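Local coordinates for protein polysaccharide deacetylase (Ammonifex degensii, PDB 4WCJ) that probably removes N-acetyl groups from the exopolysaccharide poly-beta-1,6-N-acetyl-D-glucosamine, as a zinc-binding family 4 carbohydrate esterase, at residues 40-45 with 246-251; 73-78 with 118-123; 89-94 with 257-262; 156-161 with 183-188. All coordinates share one frame; numbering follows the deposited sequence.

Interaction 1. Residues 40-45 with 246-251; sequences LCYHRV and VLVTPD
Val248 lays one of its methyls, CG2, on the ring of Tyr42, a CH-pi contact in which the methyl carbon stands 3.7 Å from the ring centroid and 18° off the ring normal. The other methyl, CG1, reaches the rim at CE1, so both branches of the valine are used. CG2 also touches Leu40 CB at 3.9 Å and thereby fills the space between two side chains of the partner strand. With CG anti to the carbonyl carbon (chi1 -63°), Tyr42 holds its ring beside Val248, and its hydroxyl is bonded to Gln61. This is the close-packed part, and it starts where regular parallel pairing ends: Cys41 N gives a hydrogen bond of 2.9 Å to Val246 O, and Val248 N returns one of 3.1 Å to Cys41 O.

The Leu247 side is more open to solvent: the partly exposed leucine makes few contacts, and a water enters. Leu247 CD1 meets the edge of the His43 imidazole in its plane, 3.4 Å from CE1, and lies 3.9 Å from Cys41 SG. The water stands 3.1 Å from His43 ND1 and also near Cys41 O, so part of the join is made through solvent. The His43 side chain is about 4 Å from the bound zinc ion and touches the zinc ligand Asp99, which places the loop at the end of strand 36-42 beside the metal centre.

Strand 36-42 is flanked in the curled parallel sheet by strands 242-247 and 91-99, while helix 55-67 lies against Leu40 and Val248 through Leu65 and Gln61.

Interaction 2. Residues 73-78 with 118-123; sequences VTPQEA and PFLFFV
Pro118 sets its ring against Thr74, with its CG 3.7 Å from the threonine methyl CG2, while Pro75 leans on Leu120 further along the strand. The threonine torsion sorts its two branches: OG1 sits between the backbone N and the carbonyl carbon (chi1 65°), leaving CG2 anti to the carbonyl carbon and beside Pro118. OG1 takes a hydrogen bond of 3.0 Å from Glu77 N, and Glu77 OE1 accepts one of 2.9 Å from Thr74 N on its anti side, 24° out of the carboxylate plane. This reciprocal pair is a capping box at the start of helix 75-82, which here packs beside strand 119-123 of the deacetylase beta/alpha barrel. A valine at Thr74 would probably leave Glu77 N without its capping acceptor and the first turn less firmly held, even with a methyl still against Pro118. Pro75, the first residue of the helix, brings its CG within 3.8 Å of Leu120 CG, and its CB approaches Leu120 CD1. Tyr203 also touches both side chains of this pair. Beside Pro118, a water donates to Val73 O and Pro118 O, joining the two backbones where no direct hydrogen bond links them.

Interaction 3. Residues 89-94 with 257-262; sequences PGKLVL and AAWAQA
Lys91 lies along the indole of Trp259, its CG and CD over one face of the ring and its ammonium group at the far end bonded to the backbone. CG is 3.4 Å from Trp259 CZ2, and CD stands 3.4 Å above the ring plane, offset toward the rim. NZ then donates to Trp259 O at 2.7 Å, nearly along the C=O axis, and makes a cation-pi contact 4.5 Å from the centroid of the five-membered ring. The bends at chi2 (101°) and chi3 (87°) fold the chain over the indole instead of letting it run straight past. In the same plane as the indole, at its edge, Val93 CG2 touches Trp259 CZ3 at 3.8 Å.

The contact joins the opening of strand 91-99, a strand of the barrel's parallel sheet, to the last turns of helix 253-261, their local axes 10.2 Å apart and running roughly antiparallel. Because Trp259 O lies near the C-terminal end of that helix, the positive charge probably interacts favourably with the partial negative charge there. Replacing Lys91 by a methionine would probably leave that carbonyl without its charged donor and the indole without its cation, although some cover over the ring could remain.

Further out, Trp259 NE1 is bonded to Gly34 O, which fixes the turn of the indole, and Leu32, Val38 and Val234 touch the Trp259 side chain. Ala260, next along the helix, rests on Val70 and on Leu65 of helix 55-67.

Interaction 4. Residues 156-161 with 183-188; sequences LHTYDL and AEDTAR. With ZN (zinc ion), chain B.
Two successive amides of the loop after strand 152-156 point at the carboxylate of Asp185 on helix 179-197, Tyr159 N meeting OD1 at 2.8 Å and Asp160 N meeting OD2 at 2.9 Å. Each oxygen is met on its own syn side: OD2 through its syn lone pair, OD1 by a donor 29° out of the carboxylate plane. Asp185 extends to the loop with CG anti to its backbone N (chi1 180°), and both oxygens of this buried group are gripped by backbone N-H. Leu161 packs alongside, its CD1 3.6 Å from Asp185 CB.

One turn on, Arg188 stretches out over a face of the Tyr159 ring. Its CD stands over the ring centre, a CH-pi contact of 3.5 Å, and NE lies 3.4 Å from Tyr159 CZ, with ring and guanidinium planes only 8° apart. Within the loop, Thr158 OG1 accepts from Leu161 N at 3.1 Å, an ST motif that shapes the turn just after the metal ligand, and donates to His157 O in the carbonyl plane, on a lone pair. His157 itself points the other way and binds the zinc ion through NE2 at 2.1 Å, together with Asp99, His162 and two waters, and its ND1 is bonded to Ala205 O. Asp185 thus holds the loop that follows His157 without touching that ligand itself.

Helix 179-197 also packs on Leu156 through Thr190 and Leu193, and helix 213-221 touches it at Ala183 and Thr186, through Ile218 and Leu219.

Followed from the N terminus, strand 36-42 opens interaction 1, which closes only when the chain returns at 246-251. Interaction 2 closes a shorter loop inside it, from 73-78 to 118-123. Interaction 3 begins at 89-94, before interaction 2 has closed, and ends at 257-262, so it crosses both earlier contacts. Interaction 4 is the last to open and closes at 183-188, nested within interactions 1 and 3 and in series with interaction 2. Strand 91-99, part of interaction 3, joins interactions 1 and 2 to it through probable hydrogen bonds, Leu40 N to Leu94 O at 2.8 Å and Val73 N to Val93 O at 2.9 Å. Interactions 2 and 4 meet where Val123 O faces His157 N.

Interaction 1. Residues 40-45 with 246-251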
# COMPACT_ATOMS: atom_id res chain seq x y z
N LEU A 40 -3.05 -2.06 6.57
CA LEU A 40 -3.46 -3.28 5.86
C LEU A 40 -3.00 -3.25 4.41
O LEU A 40 -3.07 -2.21 3.76
CB LEU A 40 -4.98 -3.46 5.93
CG LEU A 40 -5.61 -3.37 7.32
CD1 LEU A 40 -7.13 -3.51 7.24
CD2 LEU A 40 -5.02 -4.40 8.26
N CYS A 41 -2.53 -4.39 3.92
CA CYS A 41 -2.15 -4.53 2.53
C CYS A 41 -3.06 -5.53 1.82
O CYS A 41 -3.02 -6.74 2.09
CB CYS A 41 -0.69 -4.97 2.39
SG CYS A 41 -0.18 -5.28 0.68
N TYR A 42 -3.89 -5.00 0.93
CA TYR A 42 -4.75 -5.80 0.04
C TYR A 42 -4.18 -5.78 -1.38
O TYR A 42 -3.33 -4.95 -1.70
CB TYR A 42 -6.18 -5.26 0.02
CG TYR A 42 -6.94 -5.30 1.33
CD1 TYR A 42 -7.67 -6.43 1.69
CD2 TYR A 42 -6.96 -4.20 2.18
CE1 TYR A 42 -8.39 -6.47 2.88
CE2 TYR A 42 -7.67 -4.23 3.37
CZ TYR A 42 -8.38 -5.37 3.71
OH TYR A 42 -9.09 -5.41 4.89
N HIS A 43 -4.65 -6.70 -2.22
CA HIS A 43 -4.27 -6.71 -3.63
C HIS A 43 -5.50 -6.66 -4.52
O HIS A 43 -5.76 -5.68 -5.21
CB HIS A 43 -3.43 -7.94 -3.97
CG HIS A 43 -2.03 -7.86 -3.46
ND1 HIS A 43 -1.68 -8.21 -2.18
CD2 HIS A 43 -0.88 -7.44 -4.06
CE1 HIS A 43 -0.38 -8.02 -2.01
NE2 HIS A 43 0.13 -7.56 -3.14
N ARG A 44 -6.28 -7.74 -4.47
CA ARG A 44 -7.45 -7.87 -5.33
C ARG A 44 -8.71 -8.07 -4.53
O ARG A 44 -8.70 -8.69 -3.47
CB ARG A 44 -7.27 -9.05 -6.29
CG ARG A 44 -6.06 -8.91 -7.18
CD ARG A 44 -5.62 -10.24 -7.74
NE ARG A 44 -4.34 -10.12 -8.43
CZ ARG A 44 -3.43 -11.09 -8.48
NH1 ARG A 44 -2.28 -10.89 -9.13
NH2 ARG A 44 -3.67 -12.25 -7.90
N VAL A 45 -9.80 -7.54 -5.06
CA VAL A 45 -11.11 -7.80 -4.50
C VAL A 45 -11.90 -8.55 -5.57
O VAL A 45 -12.51 -7.95 -6.46
CB VAL A 45 -11.80 -6.51 -4.07
CG1 VAL A 45 -13.16 -6.82 -3.48
CG2 VAL A 45 -10.93 -5.80 -3.04
N VAL A 246 0.44 -5.30 7.40
CA VAL A 246 -0.11 -6.63 7.50
C VAL A 246 -0.73 -7.05 6.17
O VAL A 246 -1.71 -6.47 5.73
CB VAL A 246 -1.20 -6.73 8.59
CG1 VAL A 246 -1.77 -8.15 8.65
CG2 VAL A 246 -0.64 -6.30 9.94
N LEU A 247 -0.17 -8.07 5.53
CA LEU A 247 -0.79 -8.62 4.34
C LEU A 247 -2.07 -9.34 4.76
O LEU A 247 -2.02 -10.32 5.50
CB LEU A 247 0.16 -9.59 3.62
CG LEU A 247 -0.38 -10.21 2.32
CD1 LEU A 247 -0.39 -9.17 1.21
CD2 LEU A 247 0.42 -11.44 1.91
N VAL A 248 -3.22 -8.84 4.31
CA VAL A 248 -4.50 -9.44 4.68
C VAL A 248 -4.71 -10.80 4.02
O VAL A 248 -4.69 -10.92 2.79
CB VAL A 248 -5.69 -8.53 4.33
CG1 VAL A 248 -7.01 -9.17 4.79
CG2 VAL A 248 -5.51 -7.15 4.95
N THR A 249 -4.89 -11.82 4.85
CA THR A 249 -5.16 -13.18 4.40
C THR A 249 -6.25 -13.76 5.30
O THR A 249 -6.60 -13.15 6.31
CB THR A 249 -3.91 -14.08 4.45
OG1 THR A 249 -3.53 -14.28 5.82
CG2 THR A 249 -2.75 -13.47 3.68
N PRO A 250 -6.78 -14.94 4.95
CA PRO A 250 -7.71 -15.57 5.90
C PRO A 250 -7.07 -15.83 7.26
O PRO A 250 -7.76 -15.82 8.28
CB PRO A 250 -8.09 -16.88 5.21
CG PRO A 250 -7.96 -16.58 3.77
CD PRO A 250 -6.78 -15.65 3.66
N ASP A 251 -5.75 -16.05 7.27
CA ASP A 251 -5.04 -16.37 8.51
C ASP A 251 -4.62 -15.15 9.32
O ASP A 251 -4.50 -15.22 10.54
CB ASP A 251 -3.80 -17.21 8.19
CG ASP A 251 -4.13 -18.67 7.94
OD1 ASP A 251 -5.15 -19.14 8.49
OD2 ASP A 251 -3.37 -19.33 7.21
O HOH W 1 -3.59 -9.10 0.10

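Interaction 2. Residues 73-78 with 118-123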
# COMPACT_ATOMS: atom_id res chain seq x y z
N VAL A 73 -7.51 6.24 8.94
CA VAL A 73 -6.60 7.36 8.84
C VAL A 73 -6.20 7.62 7.37
O VAL A 73 -6.13 6.69 6.57
CB VAL A 73 -5.35 7.07 9.73
CG1 VAL A 73 -4.07 6.88 8.91
CG2 VAL A 73 -5.19 8.10 10.84
N THR A 74 -5.98 8.89 7.00
CA THR A 74 -5.52 9.21 5.64
C THR A 74 -4.02 8.95 5.53
O THR A 74 -3.33 8.90 6.55
CB THR A 74 -5.80 10.68 5.25
OG1 THR A 74 -5.03 11.55 6.09
CG2 THR A 74 -7.28 11.02 5.38
N PRO A 75 -3.51 8.78 4.30
CA PRO A 75 -2.05 8.65 4.19
C PRO A 75 -1.30 9.84 4.80
O PRO A 75 -0.27 9.62 5.45
CB PRO A 75 -1.84 8.57 2.67
CG PRO A 75 -3.09 7.93 2.17
CD PRO A 75 -4.18 8.55 3.01
N GLN A 76 -1.79 11.06 4.62
CA GLN A 76 -1.17 12.23 5.24
C GLN A 76 -1.19 12.13 6.77
O GLN A 76 -0.19 12.44 7.42
CB GLN A 76 -1.87 13.52 4.81
CG GLN A 76 -1.03 14.42 3.92
CD GLN A 76 0.31 14.77 4.55
OE1 GLN A 76 0.37 15.11 5.73
NE2 GLN A 76 1.38 14.66 3.77
N GLU A 77 -2.32 11.71 7.32
CA GLU A 77 -2.45 11.54 8.76
C GLU A 77 -1.45 10.50 9.26
O GLU A 77 -0.83 10.68 10.31
CB GLU A 77 -3.88 11.12 9.14
CG GLU A 77 -4.86 12.29 9.23
CD GLU A 77 -6.30 11.87 9.45
OE1 GLU A 77 -6.66 10.73 9.11
OE2 GLU A 77 -7.09 12.70 9.95
N ALA A 78 -1.30 9.43 8.49
CA ALA A 78 -0.38 8.36 8.85
C ALA A 78 1.05 8.87 8.90
O ALA A 78 1.81 8.52 9.82
CB ALA A 78 -0.50 7.20 7.86
N PRO A 118 -10.50 6.46 3.33
CA PRO A 118 -9.32 6.76 2.52
C PRO A 118 -8.49 5.50 2.28
O PRO A 118 -8.62 4.53 3.02
CB PRO A 118 -8.53 7.76 3.38
CG PRO A 118 -9.38 8.02 4.61
CD PRO A 118 -10.34 6.90 4.73
N PHE A 119 -7.66 5.52 1.25
CA PHE A 119 -6.74 4.41 1.04
C PHE A 119 -5.54 4.83 0.21
O PHE A 119 -5.60 5.80 -0.55
CB PHE A 119 -7.47 3.22 0.38
CG PHE A 119 -8.06 3.52 -0.98
CD1 PHE A 119 -9.19 4.32 -1.11
CD2 PHE A 119 -7.50 2.96 -2.13
CE1 PHE A 119 -9.73 4.58 -2.35
CE2 PHE A 119 -8.04 3.22 -3.37
CZ PHE A 119 -9.16 4.02 -3.48
N LEU A 120 -4.43 4.12 0.38
CA LEU A 120 -3.23 4.37 -0.39
C LEU A 120 -3.11 3.26 -1.45
O LEU A 120 -3.11 2.08 -1.12
CB LEU A 120 -1.99 4.39 0.51
CG LEU A 120 -0.91 5.44 0.22
CD1 LEU A 120 0.21 5.41 1.28
CD2 LEU A 120 -0.34 5.29 -1.17
N PHE A 121 -3.00 3.66 -2.71
CA PHE A 121 -2.94 2.73 -3.83
C PHE A 121 -1.53 2.75 -4.42
O PHE A 121 -1.18 3.71 -5.13
CB PHE A 121 -3.97 3.12 -4.89
CG PHE A 121 -4.32 2.03 -5.88
CD1 PHE A 121 -3.90 0.72 -5.69
CD2 PHE A 121 -5.05 2.35 -7.02
CE1 PHE A 121 -4.24 -0.27 -6.62
CE2 PHE A 121 -5.37 1.36 -7.95
CZ PHE A 121 -4.98 0.06 -7.74
N PHE A 122 -0.74 1.72 -4.14
CA PHE A 122 0.61 1.62 -4.67
C PHE A 122 0.60 0.97 -6.04
O PHE A 122 0.39 -0.23 -6.15
CB PHE A 122 1.50 0.80 -3.72
CG PHE A 122 1.69 1.42 -2.36
CD1 PHE A 122 2.65 2.41 -2.16
CD2 PHE A 122 0.94 0.99 -1.27
CE1 PHE A 122 2.84 2.95 -0.89
CE2 PHE A 122 1.13 1.54 -0.01
CZ PHE A 122 2.08 2.52 0.18
N VAL A 123 0.82 1.75 -7.10
CA VAL A 123 0.73 1.19 -8.43
C VAL A 123 2.08 0.93 -9.10
O VAL A 123 3.06 1.65 -8.88
CB VAL A 123 -0.12 2.09 -9.35
CG1 VAL A 123 -1.50 2.32 -8.71
CG2 VAL A 123 0.55 3.45 -9.63
O HOH W 2 -7.61 4.07 5.64

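Interaction 3. Residues 89-94 with 257-262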
# COMPACT_ATOMS: atom_id res chain seq x y z
N PRO A 89 -3.90 9.87 19.26
CA PRO A 89 -3.82 8.69 20.13
C PRO A 89 -4.72 7.54 19.67
O PRO A 89 -5.31 7.61 18.59
CB PRO A 89 -4.30 9.24 21.48
CG PRO A 89 -5.17 10.45 21.13
CD PRO A 89 -5.07 10.68 19.64
N GLY A 90 -4.78 6.48 20.47
CA GLY A 90 -5.68 5.36 20.21
C GLY A 90 -5.29 4.38 19.11
O GLY A 90 -4.12 4.24 18.75
N LYS A 91 -6.31 3.73 18.56
CA LYS A 91 -6.18 2.64 17.60
C LYS A 91 -6.40 3.09 16.15
O LYS A 91 -7.54 3.38 15.76
CB LYS A 91 -7.18 1.54 17.96
CG LYS A 91 -6.77 0.15 17.57
CD LYS A 91 -6.22 -0.61 18.77
CE LYS A 91 -7.33 -1.30 19.55
NZ LYS A 91 -6.79 -2.31 20.50
N LEU A 92 -5.34 3.12 15.34
CA LEU A 92 -5.42 3.66 13.97
C LEU A 92 -5.22 2.60 12.89
O LEU A 92 -4.48 1.64 13.09
CB LEU A 92 -4.39 4.77 13.80
CG LEU A 92 -4.23 5.72 14.99
CD1 LEU A 92 -3.10 6.69 14.75
CD2 LEU A 92 -5.53 6.46 15.28
N VAL A 93 -5.87 2.79 11.73
CA VAL A 93 -5.68 1.88 10.59
C VAL A 93 -5.63 2.63 9.26
O VAL A 93 -6.45 3.51 9.00
CB VAL A 93 -6.81 0.82 10.52
CG1 VAL A 93 -6.78 0.09 9.18
CG2 VAL A 93 -6.66 -0.18 11.64
N LEU A 94 -4.64 2.28 8.44
CA LEU A 94 -4.56 2.75 7.06
C LEU A 94 -4.81 1.59 6.10
O LEU A 94 -4.18 0.53 6.20
CB LEU A 94 -3.18 3.36 6.78
CG LEU A 94 -2.91 3.80 5.34
CD1 LEU A 94 -3.95 4.82 4.88
CD2 LEU A 94 -1.52 4.38 5.21
N ALA A 257 -8.40 -8.46 13.69
CA ALA A 257 -9.72 -8.34 14.30
C ALA A 257 -9.64 -8.44 15.82
O ALA A 257 -10.31 -7.70 16.53
CB ALA A 257 -10.66 -9.40 13.75
N ALA A 258 -8.81 -9.36 16.30
CA ALA A 258 -8.61 -9.53 17.73
C ALA A 258 -7.94 -8.30 18.33
O ALA A 258 -8.30 -7.84 19.41
CB ALA A 258 -7.78 -10.77 18.02
N TRP A 259 -6.95 -7.78 17.61
CA TRP A 259 -6.24 -6.57 18.01
C TRP A 259 -7.19 -5.38 18.08
O TRP A 259 -7.08 -4.54 18.98
CB TRP A 259 -5.10 -6.28 17.04
CG TRP A 259 -4.55 -4.90 17.15
CD1 TRP A 259 -3.67 -4.45 18.08
CD2 TRP A 259 -4.83 -3.79 16.28
NE1 TRP A 259 -3.39 -3.12 17.86
CE2 TRP A 259 -4.09 -2.69 16.76
CE3 TRP A 259 -5.64 -3.62 15.15
CZ2 TRP A 259 -4.12 -1.44 16.14
CZ3 TRP A 259 -5.68 -2.37 14.54
CH2 TRP A 259 -4.93 -1.30 15.04
N ALA A 260 -8.12 -5.32 17.13
CA ALA A 260 -9.10 -4.24 17.08
C ALA A 260 -10.10 -4.33 18.23
O ALA A 260 -10.39 -3.34 18.89
CB ALA A 260 -9.83 -4.25 15.74
N GLN A 261 -10.62 -5.53 18.45
CA GLN A 261 -11.62 -5.77 19.50
C GLN A 261 -11.04 -5.58 20.89
O GLN A 261 -11.74 -5.17 21.82
CB GLN A 261 -12.20 -7.18 19.37
N ALA A 262 -9.75 -5.88 21.04
CA ALA A 262 -9.06 -5.78 22.32
C ALA A 262 -9.01 -4.33 22.82
O ALA A 262 -8.53 -4.06 23.91
CB ALA A 262 -7.66 -6.35 22.21

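Interaction 4. Residues 156-161 with 183-188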
# COMPACT_ATOMS: atom_id res chain seq x y z
N LEU A 156 4.04 4.72 -5.26
CA LEU A 156 4.77 3.97 -6.29
C LEU A 156 5.15 2.56 -5.81
O LEU A 156 5.57 2.38 -4.67
CB LEU A 156 6.02 4.76 -6.72
CG LEU A 156 6.86 4.19 -7.87
CD1 LEU A 156 6.10 4.19 -9.19
CD2 LEU A 156 8.18 4.96 -8.00
N HIS A 157 5.00 1.59 -6.71
CA HIS A 157 5.27 0.18 -6.46
C HIS A 157 6.26 -0.27 -7.53
O HIS A 157 6.07 -1.28 -8.20
CB HIS A 157 3.95 -0.62 -6.52
CG HIS A 157 3.97 -1.95 -5.82
ND1 HIS A 157 4.63 -2.17 -4.63
CD2 HIS A 157 3.36 -3.12 -6.13
CE1 HIS A 157 4.44 -3.42 -4.25
NE2 HIS A 157 3.67 -4.02 -5.14
N THR A 158 7.34 0.51 -7.67
CA THR A 158 8.25 0.54 -8.84
C THR A 158 7.52 0.98 -10.12
O THR A 158 6.29 1.00 -10.17
CB THR A 158 8.97 -0.82 -9.14
OG1 THR A 158 8.08 -1.74 -9.80
CG2 THR A 158 9.53 -1.44 -7.87
N TYR A 159 8.30 1.35 -11.13
CA TYR A 159 7.76 1.56 -12.48
C TYR A 159 7.51 0.23 -13.19
O TYR A 159 6.40 -0.07 -13.64
CB TYR A 159 8.70 2.43 -13.33
CG TYR A 159 8.17 2.68 -14.73
CD1 TYR A 159 7.26 3.71 -14.98
CD2 TYR A 159 8.57 1.89 -15.80
CE1 TYR A 159 6.77 3.93 -16.25
CE2 TYR A 159 8.08 2.12 -17.08
CZ TYR A 159 7.18 3.14 -17.29
OH TYR A 159 6.69 3.37 -18.56
N ASP A 160 8.56 -0.57 -13.31
CA ASP A 160 8.43 -1.90 -13.92
C ASP A 160 9.54 -2.83 -13.44
O ASP A 160 10.33 -3.36 -14.24
CB ASP A 160 8.43 -1.78 -15.45
CG ASP A 160 8.08 -3.09 -16.15
OD1 ASP A 160 7.38 -3.94 -15.54
OD2 ASP A 160 8.52 -3.27 -17.30
N LEU A 161 9.59 -3.03 -12.13
CA LEU A 161 10.59 -3.92 -11.54
C LEU A 161 9.94 -4.90 -10.57
O LEU A 161 10.58 -5.40 -9.65
CB LEU A 161 11.68 -3.10 -10.82
CG LEU A 161 12.85 -2.62 -11.67
CD1 LEU A 161 13.91 -1.95 -10.81
CD2 LEU A 161 13.47 -3.78 -12.46
N ALA A 183 17.45 2.81 -9.04
CA ALA A 183 17.38 4.26 -8.94
C ALA A 183 16.69 4.84 -10.17
O ALA A 183 15.85 5.73 -10.06
CB ALA A 183 18.76 4.85 -8.78
N GLU A 184 17.03 4.31 -11.35
CA GLU A 184 16.50 4.83 -12.60
C GLU A 184 15.01 4.51 -12.72
O GLU A 184 14.22 5.36 -13.15
CB GLU A 184 17.28 4.26 -13.79
CG GLU A 184 18.57 5.02 -14.07
CD GLU A 184 19.65 4.16 -14.73
OE1 GLU A 184 19.47 2.93 -14.82
OE2 GLU A 184 20.68 4.74 -15.15
N ASP A 185 14.65 3.30 -12.33
CA ASP A 185 13.25 2.87 -12.35
C ASP A 185 12.40 3.71 -11.41
O ASP A 185 11.29 4.11 -11.76
CB ASP A 185 13.17 1.39 -11.96
CG ASP A 185 11.75 0.87 -11.95
OD1 ASP A 185 11.09 0.98 -10.90
OD2 ASP A 185 11.31 0.33 -12.99
N THR A 186 12.93 3.97 -10.22
CA THR A 186 12.22 4.79 -9.24
C THR A 186 12.01 6.21 -9.74
O THR A 186 10.93 6.77 -9.58
CB THR A 186 12.97 4.81 -7.88
OG1 THR A 186 13.14 3.47 -7.42
CG2 THR A 186 12.17 5.59 -6.84
N ALA A 187 13.03 6.78 -10.37
CA ALA A 187 12.92 8.14 -10.90
C ALA A 187 11.91 8.18 -12.04
O ALA A 187 11.17 9.14 -12.18
CB ALA A 187 14.27 8.65 -11.37
N ARG A 188 11.89 7.12 -12.84
CA ARG A 188 10.93 7.03 -13.94
C ARG A 188 9.52 6.94 -13.37
O ARG A 188 8.59 7.59 -13.85
CB ARG A 188 11.24 5.84 -14.84
CG ARG A 188 10.29 5.68 -16.02
CD ARG A 188 10.69 4.53 -16.93
NE ARG A 188 10.07 4.62 -18.25
CZ ARG A 188 10.31 3.78 -19.25
NH1 ARG A 188 11.15 2.76 -19.08
NH2 ARG A 188 9.71 3.95 -20.42
ZN ZN B . 2.97 -6.02 -5.48
O HOH W 3 1.95 -8.01 -5.53
O HOH W 4 2.44 -6.43 -3.28